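Local coordinates for protein MAU2 chromatid cohesion factor homolog (Saccharomyces cerevisiae, PDB 4XDN) that forms a complex with SCC2 that is required for the association of cohesin with chromosomes, and so takes part in sister chromatid cohesion, at residues 329-341 with 555-567. Numbering follows the deposited sequence.
Sequences SVSYIVNCYDEKG and RFKLKKALLLQIL. With SO4 (sulfate ion), chain F.
K559 reaches over V334 to N335, and its path can be followed atom by atom. CB and CG run beside a sulfate ion, probably from the crystallisation liquor; the chain stays extended to CD and then turns about CG-CD (chi3 71°), which brings CE to 3.3 Å from V334 CG1 and close to the backbone O of S331. NZ, turned again at chi4, donates to N335 OD1 at 2.9 Å, in the carbonyl plane on a lone pair, a bond that probably sets the amide's orientation. The same ammonium also donates to sulfate O2 and to a water that S331 OG shares, OG being bonded as well to Q328 O. N335 ND2 faces sulfate O4 at 2.5 Å, shorter than usual and so doubtful in detail; O4 also takes an almost straight bond from the backbone N of K560 (2.9 Å, 177°). K560 then extends past the anion to D338 OD2, a salt bridge of 3.3 Å from NZ, and makes a weak hydrogen bond, part of a second salt bridge, to E339 OE2. K340 CE also approaches the sulfate, whose charge would probably offset that of the three lysines. On the apolar side V334 CG2 presses tightly on A561 CB (3.4 Å), while Y337 CE1 meets L562 CB at 3.9 Å. A second water links V334 O to L562 N. The turn between helices 317-331 and 339-360, N-capped by D338 OD1 accepting from G341 N, thus meets the inverse gamma turn centred on K560 and the N-cap A561 of helix 562-575: loop-to-loop packing in the mostly helical cohesin-loading-factor family.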
loop_
_atom_site.group_PDB
_atom_site.type_symbol
_atom_site.label_atom_id
_atom_site.label_comp_id
_atom_site.label_asym_id
_atom_site.label_seq_id
_atom_site.Cartn_x
_atom_site.Cartn_y
_atom_site.Cartn_z
ATOM N N SER A 329 13.737 4.182 5.606
ATOM C CA SER A 329 13.566 5.401 6.389
ATOM C C SER A 329 12.346 5.304 7.298
ATOM O O SER A 329 12.390 5.733 8.453
ATOM C CB SER A 329 13.443 6.618 5.469
ATOM O OG SER A 329 14.622 6.799 4.700
ATOM N N VAL A 330 11.258 4.744 6.772
ATOM C CA VAL A 330 10.042 4.554 7.555
ATOM C C VAL A 330 10.322 3.629 8.735
ATOM O O VAL A 330 9.795 3.830 9.832
ATOM C CB VAL A 330 8.895 3.967 6.703
ATOM C CG1 VAL A 330 7.721 3.557 7.583
ATOM C CG2 VAL A 330 8.433 4.974 5.665
ATOM N N SER A 331 11.153 2.618 8.502
ATOM C CA SER A 331 11.477 1.641 9.534
ATOM C C SER A 331 12.237 2.279 10.692
ATOM O O SER A 331 12.213 1.764 11.805
ATOM C CB SER A 331 12.303 0.491 8.950
ATOM O OG SER A 331 13.688 0.785 8.982
ATOM N N TYR A 332 12.905 3.398 10.426
ATOM C CA TYR A 332 13.718 4.069 11.438
ATOM C C TYR A 332 12.987 5.213 12.142
ATOM O O TYR A 332 13.532 5.812 13.072
ATOM C CB TYR A 332 14.999 4.627 10.812
ATOM C CG TYR A 332 15.953 3.599 10.237
ATOM C CD1 TYR A 332 15.957 2.286 10.684
ATOM C CD2 TYR A 332 16.863 3.957 9.252
ATOM C CE1 TYR A 332 16.837 1.358 10.159
ATOM C CE2 TYR A 332 17.744 3.039 8.724
ATOM C CZ TYR A 332 17.728 1.740 9.178
ATOM O OH TYR A 332 18.606 0.825 8.648
ATOM N N ILE A 333 11.773 5.529 11.698
ATOM C CA ILE A 333 11.025 6.654 12.260
ATOM C C ILE A 333 10.879 6.523 13.771
ATOM O O ILE A 333 11.135 7.475 14.511
ATOM C CB ILE A 333 9.615 6.771 11.642
ATOM C CG1 ILE A 333 9.696 6.967 10.125
ATOM C CG2 ILE A 333 8.827 7.912 12.290
ATOM C CD1 ILE A 333 10.218 8.316 9.684
ATOM N N VAL A 334 10.465 5.339 14.219
ATOM C CA VAL A 334 10.183 5.101 15.631
ATOM C C VAL A 334 11.426 5.327 16.487
ATOM O O VAL A 334 11.326 5.739 17.640
ATOM C CB VAL A 334 9.639 3.664 15.861
ATOM C CG1 VAL A 334 10.701 2.612 15.540
ATOM C CG2 VAL A 334 9.125 3.504 17.282
ATOM N N ASN A 335 12.598 5.074 15.913
ATOM C CA ASN A 335 13.853 5.305 16.619
ATOM C C ASN A 335 14.025 6.792 16.942
ATOM O O ASN A 335 14.412 7.150 18.055
ATOM C CB ASN A 335 15.034 4.792 15.794
ATOM C CG ASN A 335 14.977 3.296 15.557
ATOM O OD1 ASN A 335 14.394 2.825 14.580
ATOM N ND2 ASN A 335 15.593 2.539 16.456
ATOM N N CYS A 336 13.758 7.641 15.951
ATOM C CA CYS A 336 13.502 9.072 16.159
ATOM C C CYS A 336 14.713 9.925 16.553
ATOM O O CYS A 336 15.163 10.761 15.774
ATOM C CB CYS A 336 12.409 9.242 17.222
ATOM S SG CYS A 336 11.936 10.945 17.540
ATOM N N TYR A 337 15.226 9.731 17.764
ATOM C CA TYR A 337 16.204 10.655 18.344
ATOM C C TYR A 337 17.656 10.210 18.149
ATOM O O TYR A 337 18.578 11.019 18.254
ATOM C CB TYR A 337 15.927 10.829 19.840
ATOM C CG TYR A 337 16.095 9.553 20.629
ATOM C CD1 TYR A 337 15.053 8.641 20.744
ATOM C CD2 TYR A 337 17.296 9.252 21.253
ATOM C CE1 TYR A 337 15.202 7.471 21.454
ATOM C CE2 TYR A 337 17.454 8.083 21.968
ATOM C CZ TYR A 337 16.405 7.198 22.067
ATOM O OH TYR A 337 16.561 6.035 22.781
ATOM N N ASP A 338 17.850 8.924 17.873
ATOM C CA ASP A 338 19.188 8.348 17.758
ATOM C C ASP A 338 19.700 8.393 16.317
ATOM O O ASP A 338 19.129 9.078 15.467
ATOM C CB ASP A 338 19.174 6.908 18.270
ATOM C CG ASP A 338 18.268 6.014 17.448
ATOM O OD1 ASP A 338 17.439 6.559 16.689
ATOM O OD2 ASP A 338 18.381 4.775 17.560
ATOM N N GLU A 339 20.777 7.658 16.051
ATOM C CA GLU A 339 21.394 7.633 14.728
ATOM C C GLU A 339 20.426 7.135 13.657
ATOM O O GLU A 339 20.426 7.637 12.532
ATOM C CB GLU A 339 22.661 6.764 14.741
ATOM C CG GLU A 339 22.429 5.251 14.834
ATOM C CD GLU A 339 21.838 4.813 16.162
ATOM O OE1 GLU A 339 22.148 5.449 17.194
ATOM O OE2 GLU A 339 21.064 3.832 16.174
ATOM N N LYS A 340 19.606 6.148 14.006
ATOM C CA LYS A 340 18.619 5.616 13.072
ATOM C C LYS A 340 17.605 6.689 12.692
ATOM O O LYS A 340 17.238 6.824 11.528
ATOM C CB LYS A 340 17.902 4.403 13.669
ATOM C CG LYS A 340 18.657 3.088 13.512
ATOM C CD LYS A 340 17.847 1.919 14.058
ATOM C CE LYS A 340 18.459 0.581 13.677
ATOM N NZ LYS A 340 19.815 0.389 14.254
ATOM N N GLY A 341 17.157 7.455 13.681
ATOM C CA GLY A 341 16.234 8.546 13.434
ATOM C C GLY A 341 16.846 9.605 12.536
ATOM O O GLY A 341 16.186 10.118 11.633
ATOM N N ARG A 555 11.746 -12.934 18.927
ATOM C CA ARG A 555 10.857 -11.926 18.357
ATOM C C ARG A 555 10.004 -11.243 19.428
ATOM O O ARG A 555 8.977 -10.641 19.117
ATOM C CB ARG A 555 9.959 -12.554 17.285
ATOM C CG ARG A 555 10.703 -13.003 16.021
ATOM C CD ARG A 555 10.393 -12.121 14.806
ATOM N NE ARG A 555 11.323 -10.995 14.668
ATOM C CZ ARG A 555 12.170 -10.817 13.652
ATOM N NH1 ARG A 555 12.232 -11.682 12.645
ATOM N NH2 ARG A 555 12.964 -9.754 13.638
ATOM N N PHE A 556 10.426 -11.344 20.686
ATOM C CA PHE A 556 9.888 -10.484 21.740
ATOM C C PHE A 556 10.680 -9.181 21.775
ATOM O O PHE A 556 10.370 -8.272 22.545
ATOM C CB PHE A 556 9.944 -11.164 23.114
ATOM C CG PHE A 556 8.899 -12.224 23.313
ATOM C CD1 PHE A 556 7.555 -11.892 23.330
ATOM C CD2 PHE A 556 9.262 -13.547 23.501
ATOM C CE1 PHE A 556 6.590 -12.863 23.515
ATOM C CE2 PHE A 556 8.299 -14.523 23.687
ATOM C CZ PHE A 556 6.962 -14.179 23.695
ATOM N N LYS A 557 11.710 -9.104 20.934
ATOM C CA LYS A 557 12.596 -7.952 20.905
ATOM C C LYS A 557 11.862 -6.726 20.384
ATOM O O LYS A 557 11.279 -6.750 19.301
ATOM C CB LYS A 557 13.819 -8.246 20.036
ATOM C CG LYS A 557 15.002 -7.317 20.281
ATOM C CD LYS A 557 16.117 -7.578 19.277
ATOM C CE LYS A 557 17.431 -6.948 19.712
ATOM N NZ LYS A 557 18.542 -7.313 18.788
ATOM N N LEU A 558 11.890 -5.656 21.171
ATOM C CA LEU A 558 11.270 -4.398 20.783
ATOM C C LEU A 558 12.300 -3.459 20.181
ATOM O O LEU A 558 13.411 -3.332 20.698
ATOM C CB LEU A 558 10.607 -3.731 21.990
ATOM C CG LEU A 558 9.457 -4.503 22.637
ATOM C CD1 LEU A 558 8.996 -3.800 23.898
ATOM C CD2 LEU A 558 8.304 -4.662 21.658
ATOM N N LYS A 559 11.932 -2.806 19.084
ATOM C CA LYS A 559 12.734 -1.712 18.563
ATOM C C LYS A 559 12.843 -0.643 19.641
ATOM O O LYS A 559 12.001 -0.570 20.537
ATOM C CB LYS A 559 12.121 -1.131 17.291
ATOM C CG LYS A 559 12.554 -1.832 16.012
ATOM C CD LYS A 559 12.053 -1.101 14.776
ATOM C CE LYS A 559 12.781 0.222 14.560
ATOM N NZ LYS A 559 14.140 0.051 13.963
ATOM N N LYS A 560 13.875 0.189 19.558
ATOM C CA LYS A 560 14.138 1.171 20.603
ATOM C C LYS A 560 13.152 2.335 20.547
ATOM O O LYS A 560 13.551 3.496 20.457
ATOM C CB LYS A 560 15.573 1.687 20.495
ATOM C CG LYS A 560 16.624 0.580 20.536
ATOM C CD LYS A 560 18.039 1.109 20.334
ATOM C CE LYS A 560 18.177 1.879 19.026
ATOM N NZ LYS A 560 19.549 1.783 18.452
ATOM N N ALA A 561 11.863 2.018 20.592
ATOM C CA ALA A 561 10.837 3.032 20.772
ATOM C C ALA A 561 10.952 3.555 22.194
ATOM O O ALA A 561 10.731 2.811 23.148
ATOM C CB ALA A 561 9.458 2.458 20.513
ATOM N N LEU A 562 11.300 4.831 22.331
ATOM C CA LEU A 562 11.629 5.397 23.634
ATOM C C LEU A 562 10.527 5.195 24.664
ATOM O O LEU A 562 10.762 4.593 25.710
ATOM C CB LEU A 562 11.927 6.891 23.512
ATOM C CG LEU A 562 12.349 7.570 24.819
ATOM C CD1 LEU A 562 13.692 7.036 25.295
ATOM C CD2 LEU A 562 12.401 9.071 24.641
ATOM N N LEU A 563 9.333 5.705 24.372
ATOM C CA LEU A 563 8.234 5.650 25.330
ATOM C C LEU A 563 7.918 4.210 25.716
ATOM O O LEU A 563 7.681 3.910 26.886
ATOM C CB LEU A 563 6.983 6.327 24.765
ATOM C CG LEU A 563 5.744 6.287 25.669
ATOM C CD1 LEU A 563 6.011 6.967 27.005
ATOM C CD2 LEU A 563 4.552 6.924 24.983
ATOM N N LEU A 564 7.925 3.321 24.729
ATOM C CA LEU A 564 7.616 1.920 24.970
ATOM C C LEU A 564 8.665 1.289 25.878
ATOM O O LEU A 564 8.328 0.622 26.855
ATOM C CB LEU A 564 7.526 1.152 23.651
ATOM C CG LEU A 564 7.111 -0.319 23.760
ATOM C CD1 LEU A 564 5.718 -0.451 24.352
ATOM C CD2 LEU A 564 7.175 -0.988 22.400
ATOM N N GLN A 565 9.936 1.513 25.560
ATOM C CA GLN A 565 11.030 0.925 26.330
ATOM C C GLN A 565 10.967 1.341 27.799
ATOM O O GLN A 565 11.240 0.538 28.692
ATOM C CB GLN A 565 12.382 1.321 25.735
ATOM C CG GLN A 565 13.307 0.140 25.490
ATOM C CD GLN A 565 14.739 0.560 25.220
ATOM O OE1 GLN A 565 14.994 1.635 24.673
ATOM N NE2 GLN A 565 15.686 -0.286 25.612
ATOM N N ILE A 566 10.598 2.594 28.043
ATOM C CA ILE A 566 10.520 3.111 29.403
ATOM C C ILE A 566 9.359 2.475 30.168
ATOM O O ILE A 566 9.508 2.094 31.329
ATOM C CB ILE A 566 10.365 4.653 29.409
ATOM C CG1 ILE A 566 11.621 5.305 28.824
ATOM C CG2 ILE A 566 10.139 5.173 30.827
ATOM C CD1 ILE A 566 11.508 6.809 28.606
ATOM N N LEU A 567 8.205 2.360 29.517
ATOM C CA LEU A 567 7.013 1.832 30.172
ATOM C C LEU A 567 7.147 0.345 30.511
ATOM O O LEU A 567 6.691 -0.097 31.566
ATOM C CB LEU A 567 5.779 2.056 29.292
ATOM C CG LEU A 567 5.340 3.511 29.096
ATOM C CD1 LEU A 567 4.170 3.580 28.126
ATOM C CD2 LEU A 567 4.970 4.170 30.415
HETATM S S SO4 F . 16.479 -1.001 16.928
HETATM O O1 SO4 F . 17.867 -0.581 17.090
HETATM O O2 SO4 F . 16.268 -1.451 15.555
HETATM O O3 SO4 F . 16.194 -2.098 17.849
HETATM O O4 SO4 F . 15.586 0.115 17.221
HETATM O O HOH W 1 14.452 -0.946 11.486
HETATM O O HOH W 2 10.671 6.637 19.999
#